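Side-chain contacts in hypothetical protein (Nostoc punctiforme, PDB 2O62), which is of unknown function but joins two beta-sheet domains of the calycin clan, many of whose members bind small hydrophobic ligands: residues 8-13 against 46-51; 24-29 against 197-202. One frame throughout, in Å; residues are numbered along the deposited sequence.

Contact 1: residues 8-13 against 46-51; sequences CFLQNL and QTVRLT
Val48 packs against Phe9, Leu10 and Leu13 in a purely apolar contact, where the short N-terminal helix 5-10 and the turn after it meet strand 47-54 of the N-terminal beta-sheet. A short helix before the first strand is reminiscent of the lipocalins, consistent with the calycin clan of this domain. Val48 points at the helix and is the only residue of 46-51 to touch 8-13. Phe9 meets it from the opposite direction: with CG anti to the backbone N (chi1 170°), the ring extends toward the strand, and CE2 stands 3.7 Å from Val48 CG2 while CZ lies 3.9 Å from Val48 CG1. The far rim of the ring thus spans both methyls, at an oblique tilt. Leu10 CD2 closes on Val48 CG2 at 3.6 Å, and Leu13 CD2 approaches the same methyl at 4.1 Å, so CG2 is shared by three side chains. A type I turn from Leu10 to Leu13 brings the second leucine round to this side. The turn is braced at Phe9 O, which accepts from Asn12 N at 2.9 Å and from Asn12 ND2 at 3.2 Å, both on one face of the carbonyl plane. Asn12 also bonds Gly77 and Arg104, and Trp6 and Phe73 pack on the Phe9 ring. An alanine here removes the ring from Val48 and would probably leave a gap between helix and strand. Without a polar bond between them, the two segments rely on close fit and burial of carbon, while the Asn12 amide finds its partners within its own segment and at Gly77 and Arg104.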
# COMPACT_ATOMS: atom_id res chain seq x y z
N CYS A 8 10.76 10.25 -10.89
CA CYS A 8 9.98 9.08 -10.48
C CYS A 8 8.49 9.30 -10.66
O CYS A 8 7.76 8.44 -11.15
CB CYS A 8 10.24 8.73 -9.02
SG CYS A 8 11.90 8.24 -8.61
N PHE A 9 8.02 10.47 -10.23
CA PHE A 9 6.63 10.85 -10.39
C PHE A 9 6.23 10.76 -11.85
O PHE A 9 5.19 10.21 -12.14
CB PHE A 9 6.43 12.24 -9.79
CG PHE A 9 5.09 12.88 -10.09
CD1 PHE A 9 3.91 12.18 -9.99
CD2 PHE A 9 5.05 14.23 -10.39
CE1 PHE A 9 2.69 12.79 -10.20
CE2 PHE A 9 3.84 14.87 -10.63
CZ PHE A 9 2.65 14.14 -10.53
N LEU A 10 7.07 11.27 -12.76
CA LEU A 10 6.76 11.21 -14.18
C LEU A 10 6.57 9.81 -14.77
O LEU A 10 5.99 9.67 -15.85
CB LEU A 10 7.84 11.94 -14.97
CG LEU A 10 7.99 13.43 -14.66
CD1 LEU A 10 9.11 14.01 -15.52
CD2 LEU A 10 6.71 14.21 -14.90
N GLN A 11 7.05 8.78 -14.08
CA GLN A 11 6.74 7.40 -14.47
C GLN A 11 5.25 7.10 -14.50
O GLN A 11 4.84 6.09 -15.10
CB GLN A 11 7.45 6.38 -13.57
CG GLN A 11 8.98 6.40 -13.68
CD GLN A 11 9.41 6.14 -15.12
OE1 GLN A 11 9.90 7.02 -15.80
NE2 GLN A 11 9.15 4.95 -15.60
N ASN A 12 4.45 7.89 -13.80
CA ASN A 12 3.01 7.73 -13.76
C ASN A 12 2.27 8.43 -14.93
O ASN A 12 1.03 8.38 -15.01
CB ASN A 12 2.45 8.29 -12.44
CG ASN A 12 2.81 7.43 -11.24
OD1 ASN A 12 2.14 6.49 -11.00
ND2 ASN A 12 3.90 7.74 -10.52
N LEU A 13 2.97 9.15 -15.82
CA LEU A 13 2.23 9.86 -16.85
C LEU A 13 1.43 8.83 -17.70
O LEU A 13 1.93 7.75 -18.03
CB LEU A 13 3.14 10.65 -17.74
CG LEU A 13 3.87 11.77 -17.08
CD1 LEU A 13 4.66 12.52 -18.13
CD2 LEU A 13 2.89 12.70 -16.39
N GLN A 46 7.84 20.03 -16.85
CA GLN A 46 8.10 20.83 -15.67
C GLN A 46 6.80 21.06 -14.87
O GLN A 46 6.86 21.50 -13.74
CB GLN A 46 8.68 22.16 -16.09
CG GLN A 46 10.09 22.07 -16.76
CD GLN A 46 10.66 23.45 -17.14
OE1 GLN A 46 10.40 23.99 -18.23
NE2 GLN A 46 11.44 24.02 -16.22
N THR A 47 5.65 20.85 -15.51
CA THR A 47 4.34 20.93 -14.86
C THR A 47 3.65 19.62 -15.16
O THR A 47 3.78 19.13 -16.29
CB THR A 47 3.46 22.02 -15.51
OG1 THR A 47 4.02 23.33 -15.31
CG2 THR A 47 2.03 21.99 -14.93
N VAL A 48 2.95 19.02 -14.20
CA VAL A 48 2.05 17.90 -14.49
C VAL A 48 0.59 18.30 -14.22
O VAL A 48 0.27 18.78 -13.12
CB VAL A 48 2.38 16.65 -13.67
CG1 VAL A 48 1.31 15.62 -13.87
CG2 VAL A 48 3.72 16.04 -14.10
N ARG A 49 -0.27 18.15 -15.23
CA ARG A 49 -1.69 18.41 -15.06
C ARG A 49 -2.43 17.11 -14.81
O ARG A 49 -2.30 16.13 -15.55
CB ARG A 49 -2.29 19.07 -16.27
CG ARG A 49 -3.80 19.23 -16.15
CD ARG A 49 -4.37 19.88 -17.38
NE ARG A 49 -3.93 21.25 -17.39
CZ ARG A 49 -3.74 21.99 -18.49
NH1 ARG A 49 -3.93 21.47 -19.70
NH2 ARG A 49 -3.33 23.25 -18.36
N LEU A 50 -3.22 17.10 -13.74
CA LEU A 50 -4.02 15.95 -13.38
C LEU A 50 -5.48 16.24 -13.66
O LEU A 50 -5.99 17.28 -13.24
CB LEU A 50 -3.82 15.66 -11.90
CG LEU A 50 -4.63 14.51 -11.29
CD1 LEU A 50 -3.84 13.85 -10.21
CD2 LEU A 50 -6.00 14.96 -10.73
N THR A 51 -6.15 15.36 -14.42
CA THR A 51 -7.58 15.53 -14.72
C THR A 51 -8.22 14.22 -14.27
O THR A 51 -8.00 13.21 -14.92
CB THR A 51 -7.87 15.79 -16.21
OG1 THR A 51 -7.15 16.95 -16.66
CG2 THR A 51 -9.35 16.08 -16.42

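Contact 2: residues 24-29 against 197-202; sequences SPEGTL and GSIVLF
The turn joining strands 14-23 and 29-42 of the N-terminal domain rests here on the start of strand 199-202 in the C-terminal barrel, a small surface contact between the two calycin-like domains. Ile199 supplies the apolar part: its CD1 lies 3.9 Å from both Pro25 O and Glu26 CA, and 4.2 Å from Glu26 CG. In Ile199, chi1 (-74°) sets CG1 anti to the carbonyl carbon, and the extended chi2 carries CD1 on to the turn. The side chains of Glu26 and Ile199 run side by side in the same direction, but the glutamate bends at chi2 (74°) and leads its carboxylate away, leaving the aliphatic CG to do the touching. Beside this patch, Ser198 OG donates a weak hydrogen bond to Glu26 O at 3.1 Å. Ser198 is modelled in two conformers, so this link may be only partly occupied. The turn is shaped from within: a type I turn runs from Ser24 to Gly27, and Ser24 OG accepts from Glu26 N at 3.3 Å, making an ST turn, and from Thr28 N at 3.1 Å. Gly27 has a positive phi (89°), at which a side chain would press on the carbonyl of Glu26 and point at Ser198 OG. Pro25 O accepts a hydrogen bond from Gln211 NE2 of the neighbouring strand 210-214. The domains therefore meet here through an isoleucine methyl lying on the backbone and CG of a self-braced turn, and one weak hydroxyl bond to a carbonyl: little else links the two segments.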
# COMPACT_ATOMS: atom_id res chain seq x y z
N SER A 24 -15.51 -1.57 3.54
CA SER A 24 -15.54 -1.60 5.00
C SER A 24 -14.26 -2.26 5.55
O SER A 24 -13.53 -2.94 4.79
CB SER A 24 -16.76 -2.37 5.50
OG SER A 24 -16.56 -3.76 5.38
N PRO A 25 -13.98 -2.08 6.85
CA PRO A 25 -12.82 -2.76 7.46
C PRO A 25 -12.91 -4.30 7.47
O PRO A 25 -11.89 -4.94 7.74
CB PRO A 25 -12.81 -2.23 8.89
CG PRO A 25 -13.62 -0.99 8.86
CD PRO A 25 -14.69 -1.24 7.83
N GLU A 26 -14.07 -4.87 7.17
CA GLU A 26 -14.21 -6.32 6.97
C GLU A 26 -14.21 -6.72 5.48
O GLU A 26 -14.43 -7.87 5.17
CB GLU A 26 -15.48 -6.86 7.62
CG GLU A 26 -15.62 -6.53 9.10
CD GLU A 26 -15.98 -5.06 9.38
OE1 GLU A 26 -16.87 -4.48 8.69
OE2 GLU A 26 -15.38 -4.46 10.31
N GLY A 27 -13.95 -5.79 4.56
CA GLY A 27 -13.81 -6.13 3.15
C GLY A 27 -15.06 -6.12 2.31
O GLY A 27 -15.07 -6.70 1.20
N THR A 28 -16.11 -5.48 2.81
CA THR A 28 -17.37 -5.39 2.10
C THR A 28 -17.32 -4.19 1.20
O THR A 28 -16.95 -3.11 1.64
CB THR A 28 -18.55 -5.21 3.09
OG1 THR A 28 -18.63 -6.35 3.95
CG2 THR A 28 -19.85 -5.02 2.35
N LEU A 29 -17.68 -4.37 -0.08
CA LEU A 29 -17.71 -3.25 -1.02
C LEU A 29 -18.92 -2.38 -0.70
O LEU A 29 -20.06 -2.85 -0.75
CB LEU A 29 -17.78 -3.74 -2.48
CG LEU A 29 -17.91 -2.65 -3.57
CD1 LEU A 29 -16.71 -1.74 -3.51
CD2 LEU A 29 -18.12 -3.27 -4.93
N GLY A 197 -12.65 -15.49 8.10
CA GLY A 197 -13.07 -15.07 6.77
C GLY A 197 -11.95 -14.41 5.99
O GLY A 197 -10.94 -15.03 5.68
N SER A 198 -12.16 -13.14 5.67
CA SER A 198 -11.20 -12.34 4.92
C SER A 198 -10.22 -11.60 5.84
O SER A 198 -9.38 -10.83 5.36
CB SER A 198 -11.96 -11.33 4.04
OG SER A 198 -12.72 -10.42 4.82
N ILE A 199 -10.32 -11.84 7.16
CA ILE A 199 -9.45 -11.18 8.14
C ILE A 199 -8.57 -12.18 8.87
O ILE A 199 -9.06 -13.17 9.41
CB ILE A 199 -10.23 -10.38 9.19
CG1 ILE A 199 -10.77 -9.10 8.57
CG2 ILE A 199 -9.32 -9.99 10.36
CD1 ILE A 199 -11.94 -8.51 9.34
N VAL A 200 -7.29 -11.86 8.93
CA VAL A 200 -6.31 -12.60 9.69
C VAL A 200 -5.91 -11.69 10.84
O VAL A 200 -5.47 -10.56 10.63
CB VAL A 200 -5.09 -12.95 8.83
CG1 VAL A 200 -4.03 -13.67 9.64
CG2 VAL A 200 -5.55 -13.79 7.59
N LEU A 201 -6.02 -12.22 12.05
CA LEU A 201 -5.84 -11.44 13.27
C LEU A 201 -4.59 -11.87 14.01
O LEU A 201 -4.50 -13.00 14.46
CB LEU A 201 -7.05 -11.62 14.16
CG LEU A 201 -6.96 -10.91 15.49
CD1 LEU A 201 -6.85 -9.42 15.29
CD2 LEU A 201 -8.14 -11.27 16.40
N PHE A 202 -3.64 -10.94 14.14
CA PHE A 202 -2.46 -11.09 15.02
C PHE A 202 -2.63 -10.22 16.27
O PHE A 202 -2.54 -9.00 16.19
CB PHE A 202 -1.19 -10.66 14.30
CG PHE A 202 -0.80 -11.51 13.09
CD1 PHE A 202 -1.30 -11.21 11.81
CD2 PHE A 202 0.16 -12.49 13.20
CE1 PHE A 202 -0.89 -11.97 10.67
CE2 PHE A 202 0.60 -13.22 12.07
CZ PHE A 202 0.04 -12.95 10.81

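How the contacts relate
The two contacts lie on opposite sides of the chain's centre, their own centres 34 Å apart and their nearest atoms about 21 Å apart, without touching. Along the sequence they alternate: 8-13, 24-29, 46-51, then 197-202 far downstream. Contact 1 stays within the N-terminal domain, whereas contact 2 joins that domain to the C-terminal ten-stranded barrel. They are linked through strands 14-23 and 29-42 of the N-terminal sheet: the first starts just after 8-13 and ends at the turn 24-29, and the second returns from it toward 46-51. Contact 1 thus concerns packing inside one domain, while contact 2 is one point at which the two domains touch.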